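Local coordinates for protein neutral ceramidase (Pseudomonas aeruginosa, PDB 2ZWS) that hydrolyses the N-acyl linkage of ceramides to give sphingosine and a free fatty acid, using a zinc ion, and can also run the reaction in reverse, at residues D13-A18 against M38-R43; A34-R39 against H213-D218. One frame throughout, in Å; residues are numbered along the deposited sequence.

Contact 1: residues D13-A18 against M38-R43; sequences DITGEA and MRQWAR
D13 meets R39 and W41 with different parts of its side chain. Its OD2 accepts a hydrogen bond from R39 NH1 at 2.9 Å on the syn lone pair, a salt bridge bent to 133° at the hydrogen, with OD2 tilted from the guanidinium plane; carboxylate and guanidinium planes stand 86° apart. R39 has a second acid, D579 of the magnesium site, at NE. The other oxygen, OD1, accepts from T15 OG1 at 2.7 Å and from T15 N at 2.9 Å, the latter closing an Asx turn. CG lies anti to the backbone N (chi1 -175°), which carries the carboxylate toward R39 while D13 CB rests 3.6 Å from W41 CZ3. I14 follows with a nearly straight bond, N to Q40 O at 2.9 Å; its CG1 branch packs on Q40 CB at 3.9 Å, CD1 reaches W41 O at 3.5 Å, and CG2 meets A42 CB. T15 OG1, already bonded to D13, also accepts Q40 N at 3.0 Å, tying the turn to residues 38-43. D13 and W41 form an antiparallel, non-hydrogen-bonded pair, so the contact is the end of the 5-13/41-49 strand pairing, where an Asx turn leads the first strand off the sheet.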
ATOM      1  N   ASP A  13       3.247  -7.559  10.099  1.00 11.45           N
ATOM      2  CA  ASP A  13       3.095  -6.152  10.456  1.00 11.48           C
ATOM      3  C   ASP A  13       4.234  -5.319   9.838  1.00 11.31           C
ATOM      4  O   ASP A  13       5.421  -5.667  10.019  1.00 12.49           O
ATOM      5  CB  ASP A  13       3.164  -6.121  11.980  1.00 10.99           C
ATOM      6  CG  ASP A  13       2.893  -4.746  12.593  1.00 11.17           C
ATOM      7  OD1 ASP A  13       2.755  -3.728  11.873  1.00 13.15           O
ATOM      8  OD2 ASP A  13       2.808  -4.691  13.852  1.00 13.45           O
ATOM      9  N   ILE A  14       3.885  -4.270   9.070  1.00 11.12           N
ATOM     10  CA  ILE A  14       4.867  -3.372   8.472  1.00 11.27           C
ATOM     11  C   ILE A  14       4.610  -1.926   8.943  1.00 10.76           C
ATOM     12  O   ILE A  14       5.041  -0.952   8.289  1.00 12.66           O
ATOM     13  CB  ILE A  14       4.848  -3.417   6.931  1.00  9.99           C
ATOM     14  CG1 ILE A  14       3.417  -3.224   6.380  1.00  9.34           C
ATOM     15  CG2 ILE A  14       5.425  -4.700   6.406  1.00 11.48           C
ATOM     16  CD1 ILE A  14       3.355  -3.071   4.813  1.00 11.72           C
ATOM     17  N   THR A  15       3.921  -1.777  10.081  1.00 11.18           N
ATOM     18  CA  THR A  15       3.569  -0.430  10.582  1.00 11.75           C
ATOM     19  C   THR A  15       4.838   0.307  11.018  1.00 12.08           C
ATOM     20  O   THR A  15       5.655  -0.233  11.772  1.00 12.54           O
ATOM     21  CB  THR A  15       2.630  -0.521  11.793  1.00 11.96           C
ATOM     22  OG1 THR A  15       1.512  -1.374  11.480  1.00 11.64           O
ATOM     23  CG2 THR A  15       2.098   0.874  12.172  1.00 13.01           C
ATOM     24  N   GLY A  16       4.978   1.541  10.583  1.00 12.76           N
ATOM     25  CA  GLY A  16       6.141   2.332  10.907  1.00 13.15           C
ATOM     26  C   GLY A  16       5.886   3.284  12.064  1.00 12.93           C
ATOM     27  O   GLY A  16       5.041   3.042  12.908  1.00 13.27           O
ATOM     28  N   GLU A  17       6.612   4.398  12.075  1.00 12.84           N
ATOM     29  CA  GLU A  17       6.648   5.284  13.254  1.00 13.97           C
ATOM     30  C   GLU A  17       5.311   5.988  13.454  1.00 12.97           C
ATOM     31  O   GLU A  17       4.831   6.687  12.547  1.00 13.65           O
ATOM     32  CB  GLU A  17       7.791   6.292  13.060  1.00 13.77           C
ATOM     33  CG  GLU A  17       9.181   5.611  13.127  1.00 15.68           C
ATOM     34  CD  GLU A  17      10.288   6.415  12.474  1.00 18.69           C
ATOM     35  OE1 GLU A  17      10.366   6.495  11.219  1.00 20.22           O
ATOM     36  OE2 GLU A  17      11.083   6.985  13.239  1.00 21.10           O
ATOM     37  N   ALA A  18       4.691   5.796  14.618  1.00 12.26           N
ATOM     38  CA  ALA A  18       3.301   6.239  14.868  1.00 12.40           C
ATOM     39  C   ALA A  18       3.129   7.660  15.392  1.00 12.35           C
ATOM     40  O   ALA A  18       2.006   8.150  15.533  1.00 13.70           O
ATOM     41  CB  ALA A  18       2.597   5.262  15.798  1.00 11.97           C
ATOM     42  N   MET A  38      -5.677   1.628  12.392  1.00 10.98           N
ATOM     43  CA  MET A  38      -5.423   0.218  12.146  0.50 11.24           C
ATOM     44  C   MET A  38      -3.987   0.075  11.648  1.00 11.19           C
ATOM     45  O   MET A  38      -3.426   1.014  11.060  1.00 11.98           O
ATOM     46  CB  MET A  38      -6.433  -0.392  11.145  0.50 11.73           C
ATOM     47  CG  MET A  38      -7.904  -0.460  11.635  0.50 12.16           C
ATOM     48  SD  MET A  38      -8.984  -1.715  10.843  0.50 11.49           S
ATOM     49  CE  MET A  38      -8.779  -1.294   9.110  0.50 12.25           C
ATOM     50  N   ARG A  39      -3.391  -1.093  11.904  1.00 12.06           N
ATOM     51  CA  ARG A  39      -2.015  -1.315  11.484  1.00 11.67           C
ATOM     52  C   ARG A  39      -1.925  -1.570   9.976  1.00 11.60           C
ATOM     53  O   ARG A  39      -2.936  -1.823   9.303  1.00 11.45           O
ATOM     54  CB  ARG A  39      -1.382  -2.473  12.260  1.00 11.79           C
ATOM     55  CG  ARG A  39      -1.021  -2.045  13.699  1.00 13.03           C
ATOM     56  CD  ARG A  39      -0.103  -3.078  14.440  1.00 13.68           C
ATOM     57  NE  ARG A  39       0.285  -2.463  15.718  1.00 13.58           N
ATOM     58  CZ  ARG A  39       1.499  -2.008  16.032  1.00 13.68           C
ATOM     59  NH1 ARG A  39       2.553  -2.216  15.246  1.00 14.28           N
ATOM     60  NH2 ARG A  39       1.665  -1.373  17.190  1.00 14.43           N
ATOM     61  N   GLN A  40      -0.694  -1.499   9.474  1.00 10.31           N
ATOM     62  CA  GLN A  40      -0.357  -1.795   8.092  1.00 10.40           C
ATOM     63  C   GLN A  40       0.254  -3.188   8.002  1.00 10.54           C
ATOM     64  O   GLN A  40       1.116  -3.551   8.834  1.00 10.97           O
ATOM     65  CB  GLN A  40       0.684  -0.777   7.614  1.00 10.72           C
ATOM     66  CG  GLN A  40       0.177   0.675   7.667  1.00 11.92           C
ATOM     67  CD  GLN A  40       1.290   1.649   7.384  1.00 11.75           C
ATOM     68  OE1 GLN A  40       1.468   2.079   6.245  1.00 15.30           O
ATOM     69  NE2 GLN A  40       2.071   1.943   8.368  1.00 11.16           N
ATOM     70  N   TRP A  41      -0.149  -3.951   6.980  1.00 10.48           N
ATOM     71  CA  TRP A  41       0.285  -5.355   6.841  1.00 10.24           C
ATOM     72  C   TRP A  41       0.819  -5.624   5.444  1.00  9.88           C
ATOM     73  O   TRP A  41       0.413  -4.959   4.438  1.00 10.71           O
ATOM     74  CB  TRP A  41      -0.898  -6.321   7.098  1.00 11.03           C
ATOM     75  CG  TRP A  41      -1.473  -6.076   8.476  1.00 10.50           C
ATOM     76  CD1 TRP A  41      -2.484  -5.214   8.815  1.00 13.18           C
ATOM     77  CD2 TRP A  41      -1.031  -6.687   9.700  1.00 12.24           C
ATOM     78  NE1 TRP A  41      -2.694  -5.244  10.183  1.00 13.53           N
ATOM     79  CE2 TRP A  41      -1.809  -6.135  10.749  1.00 12.49           C
ATOM     80  CE3 TRP A  41      -0.049  -7.630  10.007  1.00 13.26           C
ATOM     81  CZ2 TRP A  41      -1.635  -6.510  12.077  1.00 13.71           C
ATOM     82  CZ3 TRP A  41       0.125  -8.004  11.328  1.00 13.31           C
ATOM     83  CH2 TRP A  41      -0.656  -7.439  12.352  1.00 12.51           C
ATOM     84  N   ALA A  42       1.776  -6.553   5.392  1.00 10.17           N
ATOM     85  CA  ALA A  42       2.157  -7.214   4.155  1.00  9.97           C
ATOM     86  C   ALA A  42       1.433  -8.561   4.131  1.00 10.29           C
ATOM     87  O   ALA A  42       1.472  -9.310   5.108  1.00 10.38           O
ATOM     88  CB  ALA A  42       3.656  -7.454   4.116  1.00 10.63           C
ATOM     89  N   ARG A  43       0.787  -8.844   3.014  1.00  9.85           N
ATOM     90  CA  ARG A  43       0.025 -10.099   2.843  1.00  9.46           C
ATOM     91  C   ARG A  43       0.665 -10.826   1.675  1.00  9.83           C
ATOM     92  O   ARG A  43       0.667 -10.317   0.542  1.00  9.44           O
ATOM     93  CB  ARG A  43      -1.446  -9.763   2.541  1.00 11.19           C
ATOM     94  CG  ARG A  43      -2.223  -9.277   3.771  1.00 10.50           C
ATOM     95  CD  ARG A  43      -3.649  -8.816   3.428  1.00 11.23           C
ATOM     96  NE  ARG A  43      -4.424  -8.471   4.623  1.00 12.11           N
ATOM     97  CZ  ARG A  43      -4.445  -7.257   5.174  1.00 12.57           C
ATOM     98  NH1 ARG A  43      -3.743  -6.275   4.617  1.00 12.84           N
ATOM     99  NH2 ARG A  43      -5.171  -7.011   6.276  1.00 12.93           N
TER

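Contact 2: residues A34-R39 against H213-D218; sequences AGIHMR and HLISPD. With MG (magnesium ion), chain C.
A34 N begins the pairing with H213 O, at 2.8 Å. Next, I215 N donates to G35 O at 2.9 Å and 178°, straight at the hydrogen. I215 O then accepts twice: from H37 N at 2.8 Å and from M38 N in a longer bond of 3.3 Å. The bonds I215 N to G35 O and H37 N to I215 O define a short parallel pairing of I36 with I215, and the second uses the amide of H37 while its carbonyl points elsewhere: H37 O binds the magnesium ion at 2.2 Å. I36 O accepts from a water that also lies on the metal, and D579, D581 and T584 belong to the same site. With CG anti to the backbone N (chi1 -178°), the H37 ring leads away from 213-218, to which ND1 stays linked through a water shared with S216 OG; NE2 is hydrogen-bonded to W582 O. S216 OG further accepts D218 N at 2.9 Å in an ST turn. Apolar packing continues where M38 CB meets P217 CD at 3.6 Å. Because I215 O holds both amides flanking the H37 carbonyl, the chemistry is consistent with the pairing holding that carbonyl in place as a metal ligand, with the imidazole bound elsewhere and not to magnesium.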
ATOM      1  N   ALA A  34       0.200  10.718  14.367  1.00 11.67           N
ATOM      2  CA  ALA A  34      -0.153  10.976  15.770  1.00 11.83           C
ATOM      3  C   ALA A  34      -0.876   9.813  16.437  1.00 12.49           C
ATOM      4  O   ALA A  34      -1.580  10.010  17.423  1.00 13.23           O
ATOM      5  CB  ALA A  34      -1.000  12.269  15.867  1.00 13.33           C
ATOM      6  N   GLY A  35      -0.731   8.615  15.870  1.00 11.40           N
ATOM      7  CA  GLY A  35      -1.320   7.416  16.458  1.00 11.75           C
ATOM      8  C   GLY A  35      -1.646   6.375  15.418  1.00 11.44           C
ATOM      9  O   GLY A  35      -1.142   6.428  14.280  1.00 11.28           O
ATOM     10  N   ILE A  36      -2.468   5.400  15.821  1.00 10.74           N
ATOM     11  CA  ILE A  36      -2.839   4.318  14.921  1.00 10.03           C
ATOM     12  C   ILE A  36      -4.331   4.130  14.968  1.00 10.60           C
ATOM     13  O   ILE A  36      -4.913   4.063  16.050  1.00 10.48           O
ATOM     14  CB  ILE A  36      -2.160   2.988  15.361  1.00 10.53           C
ATOM     15  CG1 ILE A  36      -0.633   3.121  15.228  1.00 10.89           C
ATOM     16  CG2 ILE A  36      -2.745   1.769  14.605  1.00 11.71           C
ATOM     17  CD1 ILE A  36       0.116   1.972  15.834  1.00 13.24           C
ATOM     18  N   HIS A  37      -4.959   4.093  13.791  1.00  9.78           N
ATOM     19  CA  HIS A  37      -6.314   3.566  13.725  1.00 11.03           C
ATOM     20  C   HIS A  37      -6.287   2.047  13.501  1.00 10.80           C
ATOM     21  O   HIS A  37      -6.802   1.284  14.314  1.00 11.28           O
ATOM     22  CB  HIS A  37      -7.158   4.256  12.668  1.00 10.09           C
ATOM     23  CG  HIS A  37      -8.561   3.740  12.635  1.00 12.61           C
ATOM     24  ND1 HIS A  37      -9.403   3.907  11.556  1.00 13.98           N
ATOM     25  CD2 HIS A  37      -9.272   3.046  13.564  1.00 13.51           C
ATOM     26  CE1 HIS A  37     -10.569   3.340  11.820  1.00 14.52           C
ATOM     27  NE2 HIS A  37     -10.517   2.809  13.033  1.00 13.31           N
ATOM     28  N   MET A  38      -5.677   1.628  12.392  1.00 10.98           N
ATOM     29  CA  MET A  38      -5.423   0.218  12.146  0.50 11.24           C
ATOM     30  C   MET A  38      -3.987   0.075  11.648  1.00 11.19           C
ATOM     31  O   MET A  38      -3.426   1.014  11.060  1.00 11.98           O
ATOM     32  CB  MET A  38      -6.433  -0.392  11.145  0.50 11.73           C
ATOM     33  CG  MET A  38      -7.904  -0.460  11.635  0.50 12.16           C
ATOM     34  SD  MET A  38      -8.984  -1.715  10.843  0.50 11.49           S
ATOM     35  CE  MET A  38      -8.779  -1.294   9.110  0.50 12.25           C
ATOM     36  N   ARG A  39      -3.391  -1.093  11.904  1.00 12.06           N
ATOM     37  CA  ARG A  39      -2.015  -1.315  11.484  1.00 11.67           C
ATOM     38  C   ARG A  39      -1.925  -1.570   9.976  1.00 11.60           C
ATOM     39  O   ARG A  39      -2.936  -1.823   9.303  1.00 11.45           O
ATOM     40  CB  ARG A  39      -1.382  -2.473  12.260  1.00 11.79           C
ATOM     41  CG  ARG A  39      -1.021  -2.045  13.699  1.00 13.03           C
ATOM     42  CD  ARG A  39      -0.103  -3.078  14.440  1.00 13.68           C
ATOM     43  NE  ARG A  39       0.285  -2.463  15.718  1.00 13.58           N
ATOM     44  CZ  ARG A  39       1.499  -2.008  16.032  1.00 13.68           C
ATOM     45  NH1 ARG A  39       2.553  -2.216  15.246  1.00 14.28           N
ATOM     46  NH2 ARG A  39       1.665  -1.373  17.190  1.00 14.43           N
ATOM     47  N   HIS A 213      -4.393  12.159  11.092  1.00 13.23           N
ATOM     48  CA  HIS A 213      -3.035  11.898  11.552  1.00 13.26           C
ATOM     49  C   HIS A 213      -2.848  10.482  12.066  1.00 13.39           C
ATOM     50  O   HIS A 213      -1.736  10.108  12.462  1.00 14.29           O
ATOM     51  CB  HIS A 213      -2.655  12.923  12.615  1.00 13.99           C
ATOM     52  CG  HIS A 213      -2.548  14.324  12.088  1.00 16.55           C
ATOM     53  ND1 HIS A 213      -3.600  15.212  12.113  1.00 22.44           N
ATOM     54  CD2 HIS A 213      -1.503  14.995  11.556  1.00 19.05           C
ATOM     55  CE1 HIS A 213      -3.213  16.367  11.591  1.00 18.67           C
ATOM     56  NE2 HIS A 213      -1.946  16.262  11.243  1.00 21.26           N
ATOM     57  N   LEU A 214      -3.917   9.677  12.044  1.00 13.11           N
ATOM     58  CA  LEU A 214      -3.801   8.295  12.511  1.00 12.83           C
ATOM     59  C   LEU A 214      -3.387   7.369  11.375  1.00 12.34           C
ATOM     60  O   LEU A 214      -3.901   7.479  10.259  1.00 12.05           O
ATOM     61  CB  LEU A 214      -5.135   7.797  13.053  1.00 11.72           C
ATOM     62  CG  LEU A 214      -5.710   8.576  14.244  1.00 12.83           C
ATOM     63  CD1 LEU A 214      -6.982   7.875  14.722  1.00 15.33           C
ATOM     64  CD2 LEU A 214      -4.709   8.742  15.395  1.00 13.95           C
ATOM     65  N   ILE A 215      -2.466   6.453  11.666  1.00 12.01           N
ATOM     66  CA  ILE A 215      -2.081   5.445  10.681  1.00 11.61           C
ATOM     67  C   ILE A 215      -3.281   4.618  10.313  1.00 11.21           C
ATOM     68  O   ILE A 215      -4.046   4.170  11.173  1.00 10.79           O
ATOM     69  CB  ILE A 215      -0.938   4.554  11.211  1.00 10.96           C
ATOM     70  CG1 ILE A 215       0.338   5.387  11.267  1.00 12.14           C
ATOM     71  CG2 ILE A 215      -0.768   3.315  10.332  1.00 12.64           C
ATOM     72  CD1 ILE A 215       1.578   4.647  11.799  1.00 12.87           C
ATOM     73  N   SER A 216      -3.458   4.422   9.005  1.00 10.51           N
ATOM     74  CA  SER A 216      -4.585   3.624   8.544  1.00 10.52           C
ATOM     75  C   SER A 216      -4.278   3.037   7.168  1.00 11.02           C
ATOM     76  O   SER A 216      -3.645   3.687   6.339  1.00 11.89           O
ATOM     77  CB  SER A 216      -5.840   4.500   8.424  1.00 11.70           C
ATOM     78  OG  SER A 216      -6.892   3.801   7.773  1.00 13.22           O
ATOM     79  N   PRO A 217      -4.735   1.807   6.931  1.00 11.41           N
ATOM     80  CA  PRO A 217      -4.638   1.196   5.610  1.00 10.75           C
ATOM     81  C   PRO A 217      -5.816   1.586   4.694  1.00 11.45           C
ATOM     82  O   PRO A 217      -5.923   1.048   3.577  1.00 11.43           O
ATOM     83  CB  PRO A 217      -4.673  -0.294   5.938  1.00 11.76           C
ATOM     84  CG  PRO A 217      -5.640  -0.376   7.119  1.00 11.98           C
ATOM     85  CD  PRO A 217      -5.328   0.881   7.915  1.00 11.50           C
ATOM     86  N   ASP A 218      -6.664   2.507   5.163  1.00 11.12           N
ATOM     87  CA  ASP A 218      -7.667   3.175   4.312  1.00 11.82           C
ATOM     88  C   ASP A 218      -8.687   2.206   3.748  1.00 10.64           C
ATOM     89  O   ASP A 218      -8.918   1.161   4.348  1.00 12.16           O
ATOM     90  CB  ASP A 218      -6.964   4.012   3.235  1.00 12.17           C
ATOM     91  CG  ASP A 218      -7.804   5.191   2.748  1.00 14.52           C
ATOM     92  OD1 ASP A 218      -8.681   5.000   1.864  1.00 15.12           O
ATOM     93  OD2 ASP A 218      -7.576   6.321   3.241  1.00 13.91           O
TER
HETATM   94 MG    MG C 648      -7.522   0.347  16.166  1.00 13.08          MG
HETATM   95  O   HOH W   1      -5.668   1.551  17.410  1.00 16.09           O
HETATM   96  O   HOH W   2      -9.225   4.457   8.852  1.00 13.81           O

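In the fold
The centres of contacts 1 and 2 lie about 9 Å apart, and the two share M38 and R39. Along the chain come 13-18, then 34-39 running into 38-43, and much later 213-218. Contact 1 belongs to the nine-stranded mixed sheet through 5-13 and 41-49; contact 2 belongs to a six-stranded sheet in which 32-36 lies between 214-215 and 584-591. The linker between 32-36 and 41-49 therefore passes from one sheet to the other. I215 touches both Q40 and T15, so the contacts are in direct packing. Since 584-591 comes from the C-terminal part of the enzyme, its pairing with 32-36 and the magnesium site join the N- and C-terminal regions.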